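Local coordinates for PCF11 protein (Saccharomyces cerevisiae, PDB 1SZ9) that binds the carboxy-terminal domain of RNA polymerase II through its CTD-interacting domain and takes part in 3'-end processing of messenger RNA, at residues A[46-49]-A[50-54]; A[24-27]-A[28-32]; A[134-138]-A[139-143]; A[68-71]-A[72-76]. All blocks are in the same frame, centred on the assembly; numbering follows the deposited sequence.

Contact 1. Residues A[46-49]-A[50-54]; sequences DAIE and SRIEK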
# COMPACT_ATOMS: atom_id res chain seq x y z
N ASP A 46 -4.16 9.33 2.16
CA ASP A 46 -3.14 10.12 2.85
C ASP A 46 -2.77 9.54 4.19
O ASP A 46 -1.62 9.59 4.59
CB ASP A 46 -3.60 11.57 3.01
CG ASP A 46 -3.60 12.32 1.69
OD1 ASP A 46 -2.83 11.93 0.77
OD2 ASP A 46 -4.35 13.30 1.58
N ALA A 47 -3.75 8.97 4.89
CA ALA A 47 -3.49 8.36 6.18
C ALA A 47 -2.52 7.17 6.00
O ALA A 47 -1.56 7.02 6.76
CB ALA A 47 -4.79 7.88 6.79
N ILE A 48 -2.76 6.33 4.99
CA ILE A 48 -1.89 5.19 4.76
C ILE A 48 -0.50 5.60 4.28
O ILE A 48 0.49 5.07 4.77
CB ILE A 48 -2.55 4.20 3.77
CG1 ILE A 48 -3.72 3.50 4.46
CG2 ILE A 48 -1.55 3.11 3.32
CD1 ILE A 48 -4.50 2.61 3.57
N GLU A 49 -0.42 6.55 3.35
CA GLU A 49 0.89 7.00 2.85
C GLU A 49 1.67 7.66 3.98
O GLU A 49 2.88 7.48 4.10
CB GLU A 49 0.75 7.96 1.67
CG GLU A 49 0.02 7.35 0.47
CD GLU A 49 0.26 8.10 -0.84
OE1 GLU A 49 0.60 9.30 -0.80
OE2 GLU A 49 0.10 7.49 -1.92
N SER A 50 0.96 8.42 4.81
CA SER A 50 1.58 9.09 5.95
C SER A 50 2.16 8.04 6.90
O SER A 50 3.31 8.16 7.33
CB SER A 50 0.55 9.98 6.67
OG SER A 50 1.11 10.54 7.84
N ARG A 51 1.36 7.02 7.23
CA ARG A 51 1.86 5.95 8.11
C ARG A 51 3.09 5.26 7.51
O ARG A 51 4.09 5.06 8.20
CB ARG A 51 0.76 4.90 8.41
CG ARG A 51 1.36 3.56 8.87
CD ARG A 51 0.73 2.88 10.10
NE ARG A 51 0.98 3.60 11.34
CZ ARG A 51 1.40 3.05 12.48
NH1 ARG A 51 1.62 1.74 12.59
NH2 ARG A 51 1.57 3.83 13.53
N ILE A 52 3.04 4.92 6.23
CA ILE A 52 4.19 4.27 5.59
C ILE A 52 5.45 5.13 5.70
O ILE A 52 6.55 4.64 5.95
CB ILE A 52 3.89 3.99 4.10
CG1 ILE A 52 2.83 2.88 4.00
CG2 ILE A 52 5.18 3.60 3.37
CD1 ILE A 52 2.25 2.72 2.60
N GLU A 53 5.27 6.43 5.53
CA GLU A 53 6.38 7.36 5.60
C GLU A 53 6.89 7.59 7.02
O GLU A 53 8.10 7.70 7.24
CB GLU A 53 5.95 8.69 4.98
CG GLU A 53 7.03 9.73 4.90
CD GLU A 53 6.62 10.88 4.00
OE1 GLU A 53 5.66 11.61 4.37
OE2 GLU A 53 7.23 11.05 2.93
N LYS A 54 5.97 7.66 7.98
CA LYS A 54 6.32 7.92 9.38
C LYS A 54 6.75 6.75 10.25
O LYS A 54 7.79 6.81 10.90
CB LYS A 54 5.16 8.62 10.09
CG LYS A 54 5.06 10.13 9.88
CD LYS A 54 4.94 10.53 8.42
CE LYS A 54 4.67 12.02 8.32
NZ LYS A 54 4.53 12.51 6.93
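Ile-48 and Ile-52 meet one turn apart on the same alpha-helix, a local i to i+4 contact in the last turns of helix 41-54 within the helical CID domain. The methyl CG2 of Ile-48 lies 3.9 Å from CD1 of Ile-52, and the two side chains cross obliquely. In both residues CG1 stands anti to the carbonyl carbon (chi1 -71° in Ile-48, -70° in Ile-52), which leans the long branch of Ile-52 back over the preceding turn: its CG1 comes within 3.3 Å of Ile-48 O. That same oxygen takes the amide of Ile-52 at 2.9 Å in a nearly straight bond. The bonds from Ser-50 N to Asp-46 O (2.8 Å), Arg-51 N to Ala-47 O and Glu-53 N to Glu-49 O continue the regular helical series. Near the end of the helix Lys-54 NZ reaches back to Glu-53 OE1 at 2.9 Å, a salt bridge between neighbours that meets the carboxylate on its anti side. Glu-49 turns its own carboxylate elsewhere, its OE1 taking a hydrogen bond from Asn-85 ND2. The isoleucines form the buried side of the helix: Ile-48 packs on Phe-12 and Leu-16 of helix 3-16 and on Leu-67 and Ile-70 of helix 57-73, while Ile-52 rests on Ala-63 of helix 57-73 and on Leu-89 and Thr-93 of helix 86-95.

Contact 2. Residues A[24-27]-A[28-32]; sequences RPII and TTLTK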
# COMPACT_ATOMS: atom_id res chain seq x y z
N ARG A 24 -4.61 -9.53 10.35
CA ARG A 24 -5.67 -9.78 9.37
C ARG A 24 -6.98 -9.05 9.73
O ARG A 24 -7.59 -8.43 8.87
CB ARG A 24 -5.90 -11.30 9.20
CG ARG A 24 -4.74 -12.05 8.52
CD ARG A 24 -4.43 -11.43 7.15
NE ARG A 24 -5.62 -11.42 6.29
CZ ARG A 24 -5.85 -10.55 5.32
NH1 ARG A 24 -4.96 -9.59 5.04
NH2 ARG A 24 -6.97 -10.63 4.62
N PRO A 25 -7.42 -9.10 11.01
CA PRO A 25 -8.67 -8.42 11.39
C PRO A 25 -8.62 -6.93 11.09
O PRO A 25 -9.58 -6.37 10.57
CB PRO A 25 -8.78 -8.68 12.90
CG PRO A 25 -8.05 -9.95 13.09
CD PRO A 25 -6.85 -9.81 12.18
N ILE A 26 -7.50 -6.30 11.42
CA ILE A 26 -7.31 -4.87 11.18
C ILE A 26 -7.23 -4.54 9.69
O ILE A 26 -7.90 -3.63 9.19
CB ILE A 26 -6.02 -4.34 11.87
CG1 ILE A 26 -6.17 -4.37 13.40
CG2 ILE A 26 -5.71 -2.95 11.38
CD1 ILE A 26 -4.91 -3.92 14.14
N ILE A 27 -6.41 -5.28 8.96
CA ILE A 27 -6.28 -5.01 7.53
C ILE A 27 -7.63 -5.17 6.84
O ILE A 27 -8.03 -4.33 6.03
CB ILE A 27 -5.22 -5.95 6.89
CG1 ILE A 27 -3.82 -5.43 7.24
CG2 ILE A 27 -5.39 -6.02 5.38
CD1 ILE A 27 -2.74 -6.47 7.04
N THR A 28 -8.35 -6.23 7.19
CA THR A 28 -9.65 -6.46 6.58
C THR A 28 -10.66 -5.38 6.98
O THR A 28 -11.48 -4.96 6.17
CB THR A 28 -10.18 -7.86 6.97
OG1 THR A 28 -9.41 -8.84 6.27
CG2 THR A 28 -11.67 -8.01 6.58
N THR A 29 -10.59 -4.94 8.23
CA THR A 29 -11.50 -3.90 8.71
C THR A 29 -11.21 -2.58 8.00
O THR A 29 -12.14 -1.86 7.62
CB THR A 29 -11.42 -3.76 10.25
OG1 THR A 29 -11.91 -4.97 10.85
CG2 THR A 29 -12.28 -2.58 10.74
N LEU A 30 -9.94 -2.26 7.80
CA LEU A 30 -9.59 -1.04 7.08
C LEU A 30 -10.08 -1.12 5.61
O LEU A 30 -10.49 -0.11 5.03
CB LEU A 30 -8.06 -0.81 7.10
CG LEU A 30 -7.42 -0.41 8.43
CD1 LEU A 30 -5.87 -0.43 8.31
CD2 LEU A 30 -7.92 1.00 8.84
N THR A 31 -10.04 -2.32 5.02
CA THR A 31 -10.47 -2.53 3.64
C THR A 31 -11.99 -2.32 3.53
O THR A 31 -12.48 -1.73 2.58
CB THR A 31 -10.10 -3.96 3.17
OG1 THR A 31 -8.69 -4.15 3.35
CG2 THR A 31 -10.46 -4.18 1.68
N LYS A 32 -12.73 -2.81 4.52
CA LYS A 32 -14.18 -2.66 4.54
C LYS A 32 -14.55 -1.18 4.71
O LYS A 32 -15.48 -0.69 4.09
CB LYS A 32 -14.79 -3.50 5.68
CG LYS A 32 -14.71 -5.00 5.45
CD LYS A 32 -15.01 -5.78 6.73
CE LYS A 32 -16.43 -5.52 7.22
NZ LYS A 32 -16.75 -6.32 8.42
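Threonines bonding back to the carbonyls four residues earlier mark this contact, in the opening turns of alpha-helix 24-36 of the CID domain: Thr-29 to Pro-25, Thr-31 to Ile-27 and, weakly, Thr-28 to Arg-24. Each hydroxyl sits beside its own backbone N, anti to the carbonyl carbon (chi1 -66° in Thr-29), and therefore faces the preceding turn. Pro-25 O is gripped twice by Thr-29, by OG1 at 2.7 Å and by N at 2.9 Å, from opposite faces of the carbonyl plane. The Arg-24 chain bends at chi2 and chi3, bringing NH2 to 3.4 Å from Thr-28 OG1, but the angle is too poor for a hydrogen bond. On another side of the helix Ile-26 and Leu-30 lie side by side, CG2 to CD1 at 4.0 Å, and both pack on Ile-15 of helix 3-16. Ile-27 turns instead to Tyr-65 and Ser-69 of helix 57-73. The buried Thr-31 hydroxyl is satisfied both within its own helix and across to Ser-69 OG. Within the helix, Thr-31 OG1 lies 2.8 Å from Ile-27 O, 36° above the carbonyl plane, with Thr-31 N on the opposite face at 3.0 Å.

Contact 3. Residues A[134-138]-A[139-143]; sequences FLIKA and SAAAL. Unlike the reference sequence in segment 139-143: Ala-141 (reference Leu), Ala-142 (reference His), Leu-143 (reference Gln).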
# COMPACT_ATOMS: atom_id res chain seq x y z
N PHE A 134 14.09 0.15 -10.53
CA PHE A 134 14.74 0.33 -9.24
C PHE A 134 15.14 -1.04 -8.64
O PHE A 134 16.24 -1.22 -8.15
CB PHE A 134 13.80 1.06 -8.28
CG PHE A 134 14.21 0.93 -6.83
CD1 PHE A 134 15.33 1.60 -6.34
CD2 PHE A 134 13.48 0.12 -5.96
CE1 PHE A 134 15.73 1.46 -5.01
CE2 PHE A 134 13.86 -0.04 -4.63
CZ PHE A 134 14.99 0.63 -4.15
N LEU A 135 14.23 -2.02 -8.66
CA LEU A 135 14.56 -3.33 -8.11
C LEU A 135 15.74 -3.98 -8.84
O LEU A 135 16.61 -4.63 -8.22
CB LEU A 135 13.32 -4.24 -8.13
CG LEU A 135 12.24 -3.87 -7.08
CD1 LEU A 135 11.08 -4.82 -7.19
CD2 LEU A 135 12.84 -3.92 -5.64
N ILE A 136 15.78 -3.83 -10.16
CA ILE A 136 16.89 -4.35 -10.96
C ILE A 136 18.19 -3.66 -10.49
O ILE A 136 19.21 -4.32 -10.25
CB ILE A 136 16.66 -4.07 -12.45
CG1 ILE A 136 15.56 -4.99 -12.98
CG2 ILE A 136 17.96 -4.28 -13.24
CD1 ILE A 136 15.09 -4.63 -14.39
N LYS A 137 18.16 -2.34 -10.32
CA LYS A 137 19.34 -1.61 -9.85
C LYS A 137 19.70 -1.92 -8.40
O LYS A 137 20.72 -1.46 -7.90
CB LYS A 137 19.16 -0.09 -10.00
CG LYS A 137 19.26 0.42 -11.43
CD LYS A 137 20.56 -0.08 -12.08
CE LYS A 137 20.53 0.08 -13.60
NZ LYS A 137 21.51 -0.87 -14.22
N ALA A 138 18.85 -2.68 -7.71
CA ALA A 138 19.12 -3.05 -6.33
C ALA A 138 19.40 -4.55 -6.24
O ALA A 138 19.35 -5.14 -5.15
CB ALA A 138 17.93 -2.68 -5.44
N SER A 139 19.71 -5.16 -7.38
CA SER A 139 20.00 -6.60 -7.46
C SER A 139 18.86 -7.36 -6.79
O SER A 139 19.09 -8.34 -6.08
CB SER A 139 21.31 -6.93 -6.74
OG SER A 139 22.31 -5.99 -7.06
N ALA A 140 17.63 -6.93 -7.06
CA ALA A 140 16.46 -7.54 -6.44
C ALA A 140 15.45 -8.12 -7.42
O ALA A 140 14.50 -8.77 -7.02
CB ALA A 140 15.77 -6.51 -5.53
N ALA A 141 15.67 -7.87 -8.71
CA ALA A 141 14.81 -8.39 -9.78
C ALA A 141 15.74 -8.70 -10.94
O ALA A 141 16.78 -8.06 -11.08
CB ALA A 141 13.76 -7.32 -10.21
N ALA A 142 15.35 -9.67 -11.76
CA ALA A 142 16.17 -10.09 -12.90
C ALA A 142 16.10 -9.17 -14.10
O ALA A 142 15.20 -8.34 -14.23
CB ALA A 142 15.83 -11.53 -13.33
N LEU A 143 17.04 -9.39 -15.01
CA LEU A 143 17.29 -8.63 -16.23
C LEU A 143 18.37 -7.72 -15.65
O LEU A 143 18.65 -6.63 -16.14
CB LEU A 143 16.07 -7.83 -16.69
CG LEU A 143 14.96 -8.69 -17.30
CD1 LEU A 143 13.87 -7.80 -17.88
CD2 LEU A 143 15.55 -9.59 -18.39
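Backbone bonds between Leu-135 or Ile-136 and the residues after the helix define this contact, where helix 125-137 stops and the chain doubles back along its last turn. Ala-140 N gives its hydrogen to Leu-135 O at 2.8 Å, while Ser-139 N reaches Ile-136 O at 3.0 Å from well above the carbonyl plane, 62° out of it. Leu-135 O also accepts from Ala-138 N, on the face opposite Ala-140 N, and takes a weak third bond from Ala-141 N. Ser-139 makes the reversal possible with its positive phi of 52°.

The apolar contacts follow from that reversal. Ala-140 and Ala-141 both direct CB toward the helix: Ala-140 CB lies 3.9 Å from Leu-135 CD2, and Ala-141 CB lies 3.7 Å from Leu-135 CB. The long branch of Ile-136, with CG1 anti to the carbonyl carbon (chi1 -73°), runs alongside the returning chain, its CG1 4.0 Å from Ala-141 CB and 3.6 Å from Ala-142 O. Its CD1 comes to 4.1 Å from Leu-143 CB, though Leu-143 is poorly ordered and its position correspondingly uncertain. Trimming Ile-136 to an alanine would probably take away the apolar surface that residues 141 to 143 lie against and let this tail swing more freely. Ala-141, Ala-142 and Leu-143 differ from the reference sequence, so their packing need not be that of the natural protein.

Leu-135 and Ala-140 also face Tyr-94 of helix 86-95. The two nested backbone bonds, with Ser-139 as the C-prime residue, form a Schellman motif that ends the helix.

Contact 4. Residues A[68-71]-A[72-76]; sequences DSIC and KNVGS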
# COMPACT_ATOMS: atom_id res chain seq x y z
N ASP A 68 -2.21 -2.55 -0.11
CA ASP A 68 -2.36 -3.67 -1.03
C ASP A 68 -3.78 -4.27 -0.97
O ASP A 68 -4.40 -4.50 -2.00
CB ASP A 68 -1.34 -4.76 -0.67
CG ASP A 68 -1.39 -5.95 -1.61
OD1 ASP A 68 -0.85 -5.85 -2.73
OD2 ASP A 68 -1.97 -6.98 -1.23
N SER A 69 -4.27 -4.52 0.24
CA SER A 69 -5.60 -5.11 0.42
C SER A 69 -6.69 -4.20 -0.14
O SER A 69 -7.57 -4.64 -0.89
CB SER A 69 -5.85 -5.42 1.90
OG SER A 69 -7.13 -6.00 2.12
N ILE A 70 -6.62 -2.91 0.19
CA ILE A 70 -7.59 -1.95 -0.31
C ILE A 70 -7.59 -1.89 -1.84
O ILE A 70 -8.65 -1.91 -2.48
CB ILE A 70 -7.30 -0.55 0.29
CG1 ILE A 70 -7.71 -0.54 1.77
CG2 ILE A 70 -8.01 0.55 -0.52
CD1 ILE A 70 -7.12 0.62 2.56
N CYS A 71 -6.41 -1.85 -2.46
CA CYS A 71 -6.35 -1.81 -3.91
C CYS A 71 -6.84 -3.08 -4.59
O CYS A 71 -7.57 -3.02 -5.58
CB CYS A 71 -4.94 -1.48 -4.37
SG CYS A 71 -4.48 0.21 -4.00
N LYS A 72 -6.42 -4.23 -4.08
CA LYS A 72 -6.82 -5.52 -4.66
C LYS A 72 -8.29 -5.89 -4.45
O LYS A 72 -8.89 -6.54 -5.30
CB LYS A 72 -5.96 -6.64 -4.08
CG LYS A 72 -4.62 -6.80 -4.77
CD LYS A 72 -3.83 -7.93 -4.13
CE LYS A 72 -2.51 -8.17 -4.85
NZ LYS A 72 -1.70 -9.14 -4.07
N ASN A 73 -8.87 -5.49 -3.32
CA ASN A 73 -10.24 -5.87 -3.03
C ASN A 73 -11.29 -4.82 -3.29
O ASN A 73 -12.45 -5.15 -3.54
CB ASN A 73 -10.34 -6.36 -1.58
CG ASN A 73 -9.42 -7.54 -1.32
OD1 ASN A 73 -9.50 -8.55 -2.01
ND2 ASN A 73 -8.55 -7.41 -0.33
N VAL A 74 -10.90 -3.55 -3.20
CA VAL A 74 -11.83 -2.47 -3.46
C VAL A 74 -11.59 -1.99 -4.89
O VAL A 74 -12.53 -1.87 -5.67
CB VAL A 74 -11.65 -1.29 -2.48
CG1 VAL A 74 -12.78 -0.27 -2.67
CG2 VAL A 74 -11.66 -1.80 -1.04
N GLY A 75 -10.32 -1.74 -5.22
CA GLY A 75 -9.96 -1.27 -6.54
C GLY A 75 -10.10 0.24 -6.63
O GLY A 75 -9.66 0.96 -5.73
N SER A 76 -10.73 0.73 -7.70
CA SER A 76 -10.92 2.16 -7.87
C SER A 76 -11.76 2.73 -6.73
O SER A 76 -12.62 2.06 -6.18
CB SER A 76 -11.61 2.44 -9.21
OG SER A 76 -11.66 3.85 -9.45
O HOH W 1 0.71 -7.86 -3.85
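The backbone of Asp-68 to Asn-73 is regular helix, with Lys-72 N to Asp-68 O and Asn-73 N to Ser-69 O both at 2.9 Å; beyond it Ile-70 O accepts twice, from Val-74 N and from Gly-75 N, the latter at 3.2 Å in the carbonyl plane.

Among the side chains, Lys-72 runs back, extended beyond CG, at a slant to the Asp-68 side chain, with CD and CE near the carboxylate oxygens. Asp-68 has CG anti to its own N (chi1 -178°), which swings the acid to the lysine's side. Its OD2 stands 3.6 Å from Lys-72 NZ, a salt bridge too long for a direct hydrogen bond, and a water closes the gap: it accepts from NZ at 2.7 Å and donates to Asp-68 OD1 at 2.8 Å. OD1 also takes a hydrogen bond from Trp-112 NE1, so this oxygen has two partners, the water and the indole N-H. A methionine in place of Lys-72 would probably leave Asp-68 without its charge partner and the bridging water without its N-H donor.

Next along the helix, Ser-69 OG receives a weak bond from Asn-73 ND2 at 3.2 Å; its stronger partner is Thr-31 OG1 on helix 24-36. Ile-70 and Val-74 touch only loosely, though Val-74 CG2 lies 3.3 Å from Ile-70 O.

Gly-75, with phi 85°, is the first residue to leave helical angles; a side chain there would run into the preceding carbonyl oxygen. A glycine of positive phi after the last turn is a common C-terminal ending of an alpha-helix, here that of helix 57-73.

In the fold
From the N terminus the chain meets contact 2 on helix 24-36, contact 1 on helix 41-54, contact 4 at the end of helix 57-73 and contact 3 at the C-terminal end of helix 125-137 and the tail that follows. Each joins adjoining segments, so none closes a long loop; they follow in series without nesting or crossing. In space contact 2 touches contact 4, where Thr-31 OG1 lies 2.7 Å from Ser-69 OG, a probable hydrogen bond. Contact 1 reaches contact 4 through Ile-48 CD1 and Ile-70 CD1, 3.4 Å apart. Helix 57-73 thus ties both earlier helices together. Contact 3 stands apart, its centre about 32 Å from that of contact 2.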